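PDB 6LD7: cystathionine gamma-synthase from Xanthomonas oryzae pv. oryzae KACC 10331, which probably makes cystathionine for methionine biosynthesis, with pyridoxal 5'-phosphate as its cofactor. Local coordinates for residues I38-F44 with T58-T64; H266-A270 with G306-M311; A324-L329 with G390-A394. The protein carries 1 engineered substitution. One frame throughout, in Å; residues are numbered along the deposited sequence.

How the interactions relate
From the N terminus, interaction 1 comes first. It closes a short loop: 13 residues, none in helix or strand, separate 38-44 from 58-64. It ties the N-terminal loop region to the start of helix 63-76. Interaction 2 follows, joining helix 259-277 to the turn that leads into strand 310-315. Interaction 3 then packs helix 319-327 on helix 380-396. The three are in series; none nests in or crosses another. Interactions 2 and 3 are linked directly by strand 310-315 and helix 319-327, which follow each other, and their centres are about 22 Å apart. Interactions 1 and 2 lie on opposite sides of the chain's centre, their centres about 36 Å apart.

Interaction 1 (I38-F44 with T58-T64); sequences IVLSSNF and TRSGNPT
Thr58 starts the contact with its backbone. Thr58 N donates to Ser42 O at 2.8 Å. Arg59 turns away from 38-44. It reaches the second subunit, where NE bonds to the PLP-lysine side chain and NH2 to Tyr112 of that subunit. Gly61 brings its carbonyl near the Phe44 ring. Asn62 then uses both ends of its amide. Its CG stands anti to the backbone N (chi1 171°), and this carries the amide across to Val39. Asn62 ND2 donates to Val39 O at 2.8 Å, nearly in the amide plane. OD1 takes a weak capping bond from Thr64 N, and also accepts from Arg65 N. Asn62 is thus the N-cap of helix 63-76. The Pro63 ring lies against both Val39 and Phe44. Pro63 CG meets Val39 CG2 at 3.8 Å, and Pro63 CD lies 4.0 Å from Phe44 CZ. Thr64 finishes the contact. Thr64 OG1 sits beside its own backbone N (chi1 -61°) and accepts from Val39 N at 3.0 Å; the N-H...O angle is a straight 171°. Val39 therefore has its N-H and its C=O both satisfied by side chains of 58-64. In all, three bonds join 38-44 to 58-64 in a buried setting and would hold the loop against the start of the helix. The same segment carries Arg59 to the cofactor-bearing lysine of the second subunit, which is consistent with an active site built from two subunits.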
loop_
_atom_site.group_PDB
_atom_site.type_symbol
_atom_site.label_atom_id
_atom_site.label_comp_id
_atom_site.label_asym_id
_atom_site.label_seq_id
_atom_site.Cartn_x
_atom_site.Cartn_y
_atom_site.Cartn_z
ATOM N N ILE C 38 6.803 5.356 4.983
ATOM C CA ILE C 38 6.494 5.618 3.558
ATOM C C ILE C 38 5.961 7.052 3.443
ATOM O O ILE C 38 4.877 7.364 4.014
ATOM C CB ILE C 38 5.511 4.608 2.984
ATOM C CG1 ILE C 38 5.888 3.166 3.329
ATOM C CG2 ILE C 38 5.327 4.857 1.489
ATOM C CD1 ILE C 38 4.772 2.155 2.922
ATOM N N VAL C 39 6.736 7.931 2.823
ATOM C CA VAL C 39 6.318 9.337 2.612
ATOM C C VAL C 39 5.641 9.432 1.241
ATOM O O VAL C 39 6.318 9.693 0.197
ATOM C CB VAL C 39 7.529 10.269 2.757
ATOM C CG1 VAL C 39 7.100 11.686 2.638
ATOM C CG2 VAL C 39 8.311 10.046 4.039
ATOM N N LEU C 40 4.342 9.173 1.225
ATOM C CA LEU C 40 3.515 9.342 0.007
ATOM C C LEU C 40 3.309 10.820 -0.401
ATOM O O LEU C 40 3.007 11.043 -1.565
ATOM C CB LEU C 40 2.203 8.642 0.283
ATOM C CG LEU C 40 2.280 7.122 0.394
ATOM C CD1 LEU C 40 0.884 6.545 0.406
ATOM C CD2 LEU C 40 3.060 6.464 -0.747
ATOM N N SER C 41 3.417 11.771 0.535
ATOM C CA SER C 41 2.995 13.180 0.411
ATOM C C SER C 41 3.529 13.761 -0.880
ATOM O O SER C 41 4.726 13.680 -1.068
ATOM C CB SER C 41 3.446 14.026 1.608
ATOM O OG SER C 41 2.678 15.209 1.655
ATOM N N SER C 42 2.667 14.432 -1.644
ATOM C CA SER C 42 3.059 15.122 -2.875
ATOM C C SER C 42 3.831 16.375 -2.477
ATOM O O SER C 42 4.704 16.777 -3.227
ATOM C CB SER C 42 1.838 15.416 -3.756
ATOM O OG SER C 42 0.899 16.168 -3.009
ATOM N N ASN C 43 3.401 17.053 -1.402
ATOM C CA ASN C 43 3.985 18.346 -0.999
ATOM C C ASN C 43 4.408 18.323 0.480
ATOM O O ASN C 43 4.053 17.383 1.281
ATOM C CB ASN C 43 3.027 19.457 -1.449
ATOM C CG ASN C 43 1.656 19.386 -0.809
ATOM O OD1 ASN C 43 1.272 18.321 -0.275
ATOM N ND2 ASN C 43 0.905 20.504 -0.918
ATOM N N PHE C 44 5.207 19.326 0.779
ATOM C CA PHE C 44 5.921 19.618 2.047
ATOM C C PHE C 44 5.772 21.122 2.359
ATOM O O PHE C 44 5.902 21.947 1.460
ATOM C CB PHE C 44 7.402 19.182 1.939
ATOM C CG PHE C 44 7.614 17.768 1.524
ATOM C CD1 PHE C 44 7.550 17.408 0.173
ATOM C CD2 PHE C 44 7.796 16.774 2.454
ATOM C CE1 PHE C 44 7.637 16.078 -0.221
ATOM C CE2 PHE C 44 7.904 15.447 2.056
ATOM C CZ PHE C 44 7.853 15.091 0.733
ATOM N N THR C 58 7.123 16.135 -4.374
ATOM C CA THR C 58 7.631 14.779 -4.651
ATOM C C THR C 58 8.120 14.582 -6.099
ATOM O O THR C 58 9.099 13.847 -6.175
ATOM C CB THR C 58 6.965 13.507 -4.084
ATOM O OG1 THR C 58 6.329 12.430 -4.843
ATOM C CG2 THR C 58 6.546 13.767 -2.702
ATOM N N ARG C 59 7.655 15.315 -7.118
ATOM C CA ARG C 59 8.094 15.060 -8.512
ATOM C C ARG C 59 9.614 15.328 -8.507
ATOM O O ARG C 59 10.369 14.639 -9.194
ATOM C CB ARG C 59 7.410 15.918 -9.583
ATOM C CG ARG C 59 8.239 15.952 -10.875
ATOM C CD ARG C 59 7.547 16.446 -12.087
ATOM N NE ARG C 59 6.541 17.473 -11.824
ATOM C CZ ARG C 59 6.817 18.768 -11.589
ATOM N NH1 ARG C 59 8.082 19.138 -11.533
ATOM N NH2 ARG C 59 5.848 19.685 -11.415
ATOM N N SER C 60 10.051 16.275 -7.683
ATOM C CA SER C 60 11.421 16.839 -7.742
ATOM C C SER C 60 12.390 16.099 -6.743
ATOM O O SER C 60 13.519 15.738 -7.160
ATOM C CB SER C 60 11.212 18.327 -7.569
ATOM O OG SER C 60 12.037 18.779 -6.574
ATOM N N GLY C 61 11.920 15.728 -5.539
ATOM C CA GLY C 61 12.661 15.120 -4.413
ATOM C C GLY C 61 11.646 14.527 -3.404
ATOM O O GLY C 61 10.595 15.168 -3.100
ATOM N N ASN C 62 11.863 13.300 -2.938
ATOM C CA ASN C 62 10.990 12.617 -1.935
ATOM C C ASN C 62 11.894 11.720 -1.119
ATOM O O ASN C 62 12.785 11.096 -1.702
ATOM C CB ASN C 62 9.925 11.800 -2.623
ATOM C CG ASN C 62 9.165 10.932 -1.675
ATOM O OD1 ASN C 62 9.710 9.884 -1.313
ATOM N ND2 ASN C 62 7.942 11.366 -1.318
ATOM N N PRO C 63 11.795 11.740 0.230
ATOM C CA PRO C 63 12.750 11.000 1.058
ATOM C C PRO C 63 12.694 9.483 0.898
ATOM O O PRO C 63 13.744 8.850 1.017
ATOM C CB PRO C 63 12.426 11.378 2.511
ATOM C CG PRO C 63 11.093 12.008 2.437
ATOM C CD PRO C 63 10.863 12.542 1.033
ATOM N N THR C 64 11.531 8.902 0.677
ATOM C CA THR C 64 11.433 7.420 0.488
ATOM C C THR C 64 12.165 7.028 -0.814
ATOM O O THR C 64 12.939 6.038 -0.835
ATOM C CB THR C 64 9.973 6.984 0.478
ATOM O OG1 THR C 64 9.461 7.350 1.775
ATOM C CG2 THR C 64 9.884 5.506 0.151
#

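Interaction 2 (H266-A270 with G306-M311); sequences HQENA and GFGAMM
Ala270 and Ala309 bring the two backbones together, with their CA atoms 5.1 Å apart, where helix 259-277 passes the turn before strand 310-315. The protein belongs to the fold type I PLP-dependent enzymes, and here a helix packs on the approach to a strand of its smaller sheet. Gln267 makes the polar part of the contact. Its chain leaves with CG anti to the carbonyl carbon (chi1 -71°) and stays extended, so that the amide reaches over the turn. Gln267 OE1 accepts from Gly308 N at 2.9 Å. This donor lies in the carbonyl plane, on a lone pair of OE1, and the C=O...N angle is 125°. Phe307 N is also close to OE1, but its angle is too poor for a bond. On either side of Gln267 in sequence, His266 and Ala270 make apolar contacts. The methyl of Ala309 faces the helix, and Ala309 CB touches His266 CB at 3.6 Å. The His266 ring itself leads away: ND1 bonds to Ile375 O, and the ring meets Tyr210 edge-to-face. Ala270 CB rests on the turn, 3.5 Å from Gly308 O and 4.1 Å from Ala309 CB. Met311, the second strand residue here, completes the packing and also touches Ile273 and Ala274 of the same helix. Its chain bends at chi3 (62°), which turns the terminal methyl back toward the helix: Met311 CE lies 4.0 Å from Ala270 CB and 3.3 Å from Ala270 O.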
loop_
_atom_site.group_PDB
_atom_site.type_symbol
_atom_site.label_atom_id
_atom_site.label_comp_id
_atom_site.label_asym_id
_atom_site.label_seq_id
_atom_site.Cartn_x
_atom_site.Cartn_y
_atom_site.Cartn_z
ATOM N N HIS C 266 19.661 -18.293 -6.253
ATOM C CA HIS C 266 19.477 -18.225 -7.703
ATOM C C HIS C 266 20.718 -18.903 -8.333
ATOM O O HIS C 266 20.601 -19.676 -9.288
ATOM C CB HIS C 266 19.437 -16.749 -8.198
ATOM C CG HIS C 266 18.161 -16.010 -8.004
ATOM N ND1 HIS C 266 17.031 -16.335 -8.721
ATOM C CD2 HIS C 266 17.902 -14.864 -7.352
ATOM C CE1 HIS C 266 16.090 -15.489 -8.383
ATOM N NE2 HIS C 266 16.596 -14.555 -7.579
ATOM N N GLN C 267 21.905 -18.518 -7.895
ATOM C CA GLN C 267 23.146 -18.990 -8.596
ATOM C C GLN C 267 23.433 -20.481 -8.302
ATOM O O GLN C 267 23.917 -21.205 -9.226
ATOM C CB GLN C 267 24.309 -18.092 -8.220
ATOM C CG GLN C 267 24.188 -16.722 -8.845
ATOM C CD GLN C 267 25.415 -15.887 -8.591
ATOM O OE1 GLN C 267 26.195 -15.550 -9.510
ATOM N NE2 GLN C 267 25.591 -15.536 -7.334
ATOM N N GLU C 268 23.119 -20.959 -7.112
ATOM C CA GLU C 268 23.194 -22.415 -6.803
ATOM C C GLU C 268 22.279 -23.183 -7.763
ATOM O O GLU C 268 22.711 -24.153 -8.380
ATOM C CB GLU C 268 22.802 -22.669 -5.357
ATOM C CG GLU C 268 22.894 -24.118 -5.008
ATOM C CD GLU C 268 22.421 -24.564 -3.609
ATOM O OE1 GLU C 268 22.149 -25.789 -3.403
ATOM O OE2 GLU C 268 22.397 -23.733 -2.709
ATOM N N ASN C 269 21.075 -22.688 -7.984
ATOM C CA ASN C 269 20.110 -23.365 -8.880
ATOM C C ASN C 269 20.619 -23.328 -10.319
ATOM O O ASN C 269 20.551 -24.349 -11.009
ATOM C CB ASN C 269 18.725 -22.735 -8.792
ATOM C CG ASN C 269 18.039 -23.106 -7.495
ATOM O OD1 ASN C 269 18.444 -24.082 -6.814
ATOM N ND2 ASN C 269 16.960 -22.393 -7.202
ATOM N N ALA C 270 21.144 -22.196 -10.764
ATOM C CA ALA C 270 21.604 -22.038 -12.151
ATOM C C ALA C 270 22.796 -22.965 -12.435
ATOM O O ALA C 270 22.792 -23.612 -13.492
ATOM C CB ALA C 270 21.971 -20.597 -12.419
ATOM N N GLY C 306 29.804 -13.277 -9.895
ATOM C CA GLY C 306 29.230 -14.632 -10.018
ATOM C C GLY C 306 28.705 -14.734 -11.411
ATOM O O GLY C 306 28.725 -13.679 -12.111
ATOM N N PHE C 307 28.217 -15.880 -11.830
ATOM C CA PHE C 307 27.805 -16.032 -13.260
ATOM C C PHE C 307 26.304 -15.736 -13.414
ATOM O O PHE C 307 25.817 -15.806 -14.523
ATOM C CB PHE C 307 28.196 -17.445 -13.655
ATOM C CG PHE C 307 29.680 -17.657 -13.652
ATOM C CD1 PHE C 307 30.461 -16.937 -14.559
ATOM C CD2 PHE C 307 30.283 -18.590 -12.820
ATOM C CE1 PHE C 307 31.825 -17.153 -14.635
ATOM C CE2 PHE C 307 31.660 -18.785 -12.884
ATOM C CZ PHE C 307 32.423 -18.038 -13.771
ATOM N N GLY C 308 25.540 -15.613 -12.318
ATOM C CA GLY C 308 24.145 -15.198 -12.422
ATOM C C GLY C 308 23.253 -16.358 -12.656
ATOM O O GLY C 308 23.627 -17.508 -12.334
ATOM N N ALA C 309 22.027 -16.057 -13.042
ATOM C CA ALA C 309 20.959 -17.065 -13.033
ATOM C C ALA C 309 20.083 -16.939 -14.278
ATOM O O ALA C 309 19.003 -17.520 -14.301
ATOM C CB ALA C 309 20.214 -16.959 -11.732
ATOM N N MET C 310 20.514 -16.207 -15.286
ATOM C CA MET C 310 19.888 -16.250 -16.637
ATOM C C MET C 310 20.688 -17.211 -17.508
ATOM O O MET C 310 21.904 -17.181 -17.499
ATOM C CB MET C 310 19.909 -14.883 -17.324
ATOM C CG MET C 310 19.190 -13.770 -16.523
ATOM S SD MET C 310 17.424 -14.137 -16.247
ATOM C CE MET C 310 16.977 -14.214 -18.002
ATOM N N MET C 311 19.985 -17.994 -18.274
ATOM C CA MET C 311 20.601 -18.822 -19.304
ATOM C C MET C 311 19.569 -19.127 -20.389
ATOM O O MET C 311 18.334 -18.983 -20.191
ATOM C CB MET C 311 21.159 -20.119 -18.686
ATOM C CG MET C 311 20.154 -21.141 -18.371
ATOM S SD MET C 311 20.958 -22.642 -17.625
ATOM C CE MET C 311 21.657 -21.930 -16.138
#

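Interaction 3 (A324-L329 with G390-A394); sequences AFVDGL and GLSRA
This contact packs a helix on a helix and on the turn that follows it, with Phe325 and Arg393 carrying most of the packing. It joins residues 324-329 to helix 380-396, beside the five-stranded sheet. The CA atoms of Phe325 and Gly390 are 4.3 Å apart, so the backbones come very close. Phe325 CG is anti to the backbone N (chi1 -179°), which swings the ring over helix 380-396. Gly390 CA lies over one face in a CH-pi contact, 4.2 Å from the centroid of the Phe325 ring. Gly390 has no side chain to hold the ring off. Leu391 runs alongside the ring, pointing the same way; its CG is at the ring edge, and Leu391 CD2 touches Phe325 CE2 at 3.7 Å. Leu315 and Ile345 of the sheet also touch Phe325, which places the ring on the buried side. Arg393 works on the more open side. Its chain bends at chi3 and brings the guanidinium to the Phe325 carbonyl. Arg393 NH1 donates to Phe325 O at 2.7 Å, with the oxygen close to the guanidinium plane but a bent N-H...O angle of 131°. Gly328 CA lies over one face of the guanidinium and Gly390 CA over the opposite face, both offset toward the rim. A positive charge beside the Phe325 carbonyl would probably be favourable, as it would meet the partial negative charge of that oxygen.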
loop_
_atom_site.group_PDB
_atom_site.type_symbol
_atom_site.label_atom_id
_atom_site.label_comp_id
_atom_site.label_asym_id
_atom_site.label_seq_id
_atom_site.Cartn_x
_atom_site.Cartn_y
_atom_site.Cartn_z
ATOM N N ALA C 324 5.990 -29.301 -26.702
ATOM C CA ALA C 324 5.861 -30.428 -25.739
ATOM C C ALA C 324 6.633 -30.083 -24.429
ATOM O O ALA C 324 6.119 -30.319 -23.326
ATOM C CB ALA C 324 6.366 -31.685 -26.367
ATOM N N PHE C 325 7.834 -29.503 -24.537
ATOM C CA PHE C 325 8.683 -29.189 -23.359
ATOM C C PHE C 325 7.864 -28.287 -22.421
ATOM O O PHE C 325 7.680 -28.546 -21.244
ATOM C CB PHE C 325 9.986 -28.544 -23.824
ATOM C CG PHE C 325 10.946 -28.188 -22.721
ATOM C CD1 PHE C 325 10.790 -27.042 -21.980
ATOM C CD2 PHE C 325 12.019 -29.019 -22.418
ATOM C CE1 PHE C 325 11.667 -26.763 -20.933
ATOM C CE2 PHE C 325 12.881 -28.724 -21.379
ATOM C CZ PHE C 325 12.709 -27.602 -20.634
ATOM N N VAL C 326 7.372 -27.178 -22.967
ATOM C CA VAL C 326 6.733 -26.066 -22.238
ATOM C C VAL C 326 5.385 -26.539 -21.721
ATOM O O VAL C 326 4.984 -26.104 -20.668
ATOM C CB VAL C 326 6.666 -24.886 -23.229
ATOM C CG1 VAL C 326 5.613 -23.902 -22.919
ATOM C CG2 VAL C 326 8.036 -24.246 -23.327
ATOM N N ASP C 327 4.774 -27.498 -22.392
ATOM C CA ASP C 327 3.387 -27.896 -22.085
ATOM C C ASP C 327 3.271 -28.241 -20.601
ATOM O O ASP C 327 2.707 -27.442 -19.895
ATOM C CB ASP C 327 2.883 -29.026 -22.979
ATOM C CG ASP C 327 1.380 -29.219 -22.891
ATOM O OD1 ASP C 327 0.778 -28.554 -22.061
ATOM O OD2 ASP C 327 0.841 -30.031 -23.658
ATOM N N GLY C 328 3.691 -29.350 -20.062
ATOM C CA GLY C 328 3.378 -29.440 -18.598
ATOM C C GLY C 328 4.425 -28.954 -17.563
ATOM O O GLY C 328 4.452 -29.532 -16.462
ATOM N N LEU C 329 5.185 -27.871 -17.759
ATOM C CA LEU C 329 6.141 -27.376 -16.741
ATOM C C LEU C 329 5.375 -26.946 -15.494
ATOM O O LEU C 329 4.397 -26.201 -15.640
ATOM C CB LEU C 329 6.885 -26.188 -17.338
ATOM C CG LEU C 329 7.926 -26.560 -18.388
ATOM C CD1 LEU C 329 8.496 -25.293 -18.978
ATOM C CD2 LEU C 329 9.025 -27.423 -17.800
ATOM N N GLY C 390 10.395 -32.178 -18.809
ATOM C CA GLY C 390 10.248 -31.380 -20.042
ATOM C C GLY C 390 11.129 -31.950 -21.174
ATOM O O GLY C 390 10.653 -32.091 -22.289
ATOM N N LEU C 391 12.368 -32.313 -20.883
ATOM C CA LEU C 391 13.301 -32.845 -21.912
ATOM C C LEU C 391 12.782 -34.209 -22.427
ATOM O O LEU C 391 12.884 -34.515 -23.625
ATOM C CB LEU C 391 14.656 -32.982 -21.236
ATOM C CG LEU C 391 15.385 -31.661 -20.971
ATOM C CD1 LEU C 391 16.665 -31.929 -20.209
ATOM C CD2 LEU C 391 15.681 -30.921 -22.259
ATOM N N SER C 392 12.134 -34.956 -21.543
ATOM C CA SER C 392 11.489 -36.253 -21.847
ATOM C C SER C 392 10.249 -36.100 -22.750
ATOM O O SER C 392 10.173 -36.773 -23.792
ATOM C CB SER C 392 11.190 -36.886 -20.537
ATOM O OG SER C 392 10.563 -38.081 -20.770
ATOM N N ARG C 393 9.345 -35.175 -22.445
ATOM C CA ARG C 393 8.237 -34.859 -23.377
ATOM C C ARG C 393 8.771 -34.456 -24.745
ATOM O O ARG C 393 8.176 -34.948 -25.789
ATOM C CB ARG C 393 7.383 -33.687 -22.952
ATOM C CG ARG C 393 6.404 -33.942 -21.817
ATOM C CD ARG C 393 5.775 -32.523 -21.611
ATOM N NE ARG C 393 5.980 -32.515 -20.235
ATOM C CZ ARG C 393 6.548 -31.712 -19.392
ATOM N NH1 ARG C 393 6.963 -30.491 -19.581
ATOM N NH2 ARG C 393 6.634 -32.270 -18.220
ATOM N N ALA C 394 9.786 -33.594 -24.783
ATOM C CA ALA C 394 10.398 -33.149 -26.060
ATOM C C ALA C 394 10.965 -34.354 -26.839
ATOM O O ALA C 394 10.799 -34.409 -28.032
ATOM C CB ALA C 394 11.520 -32.157 -25.826
#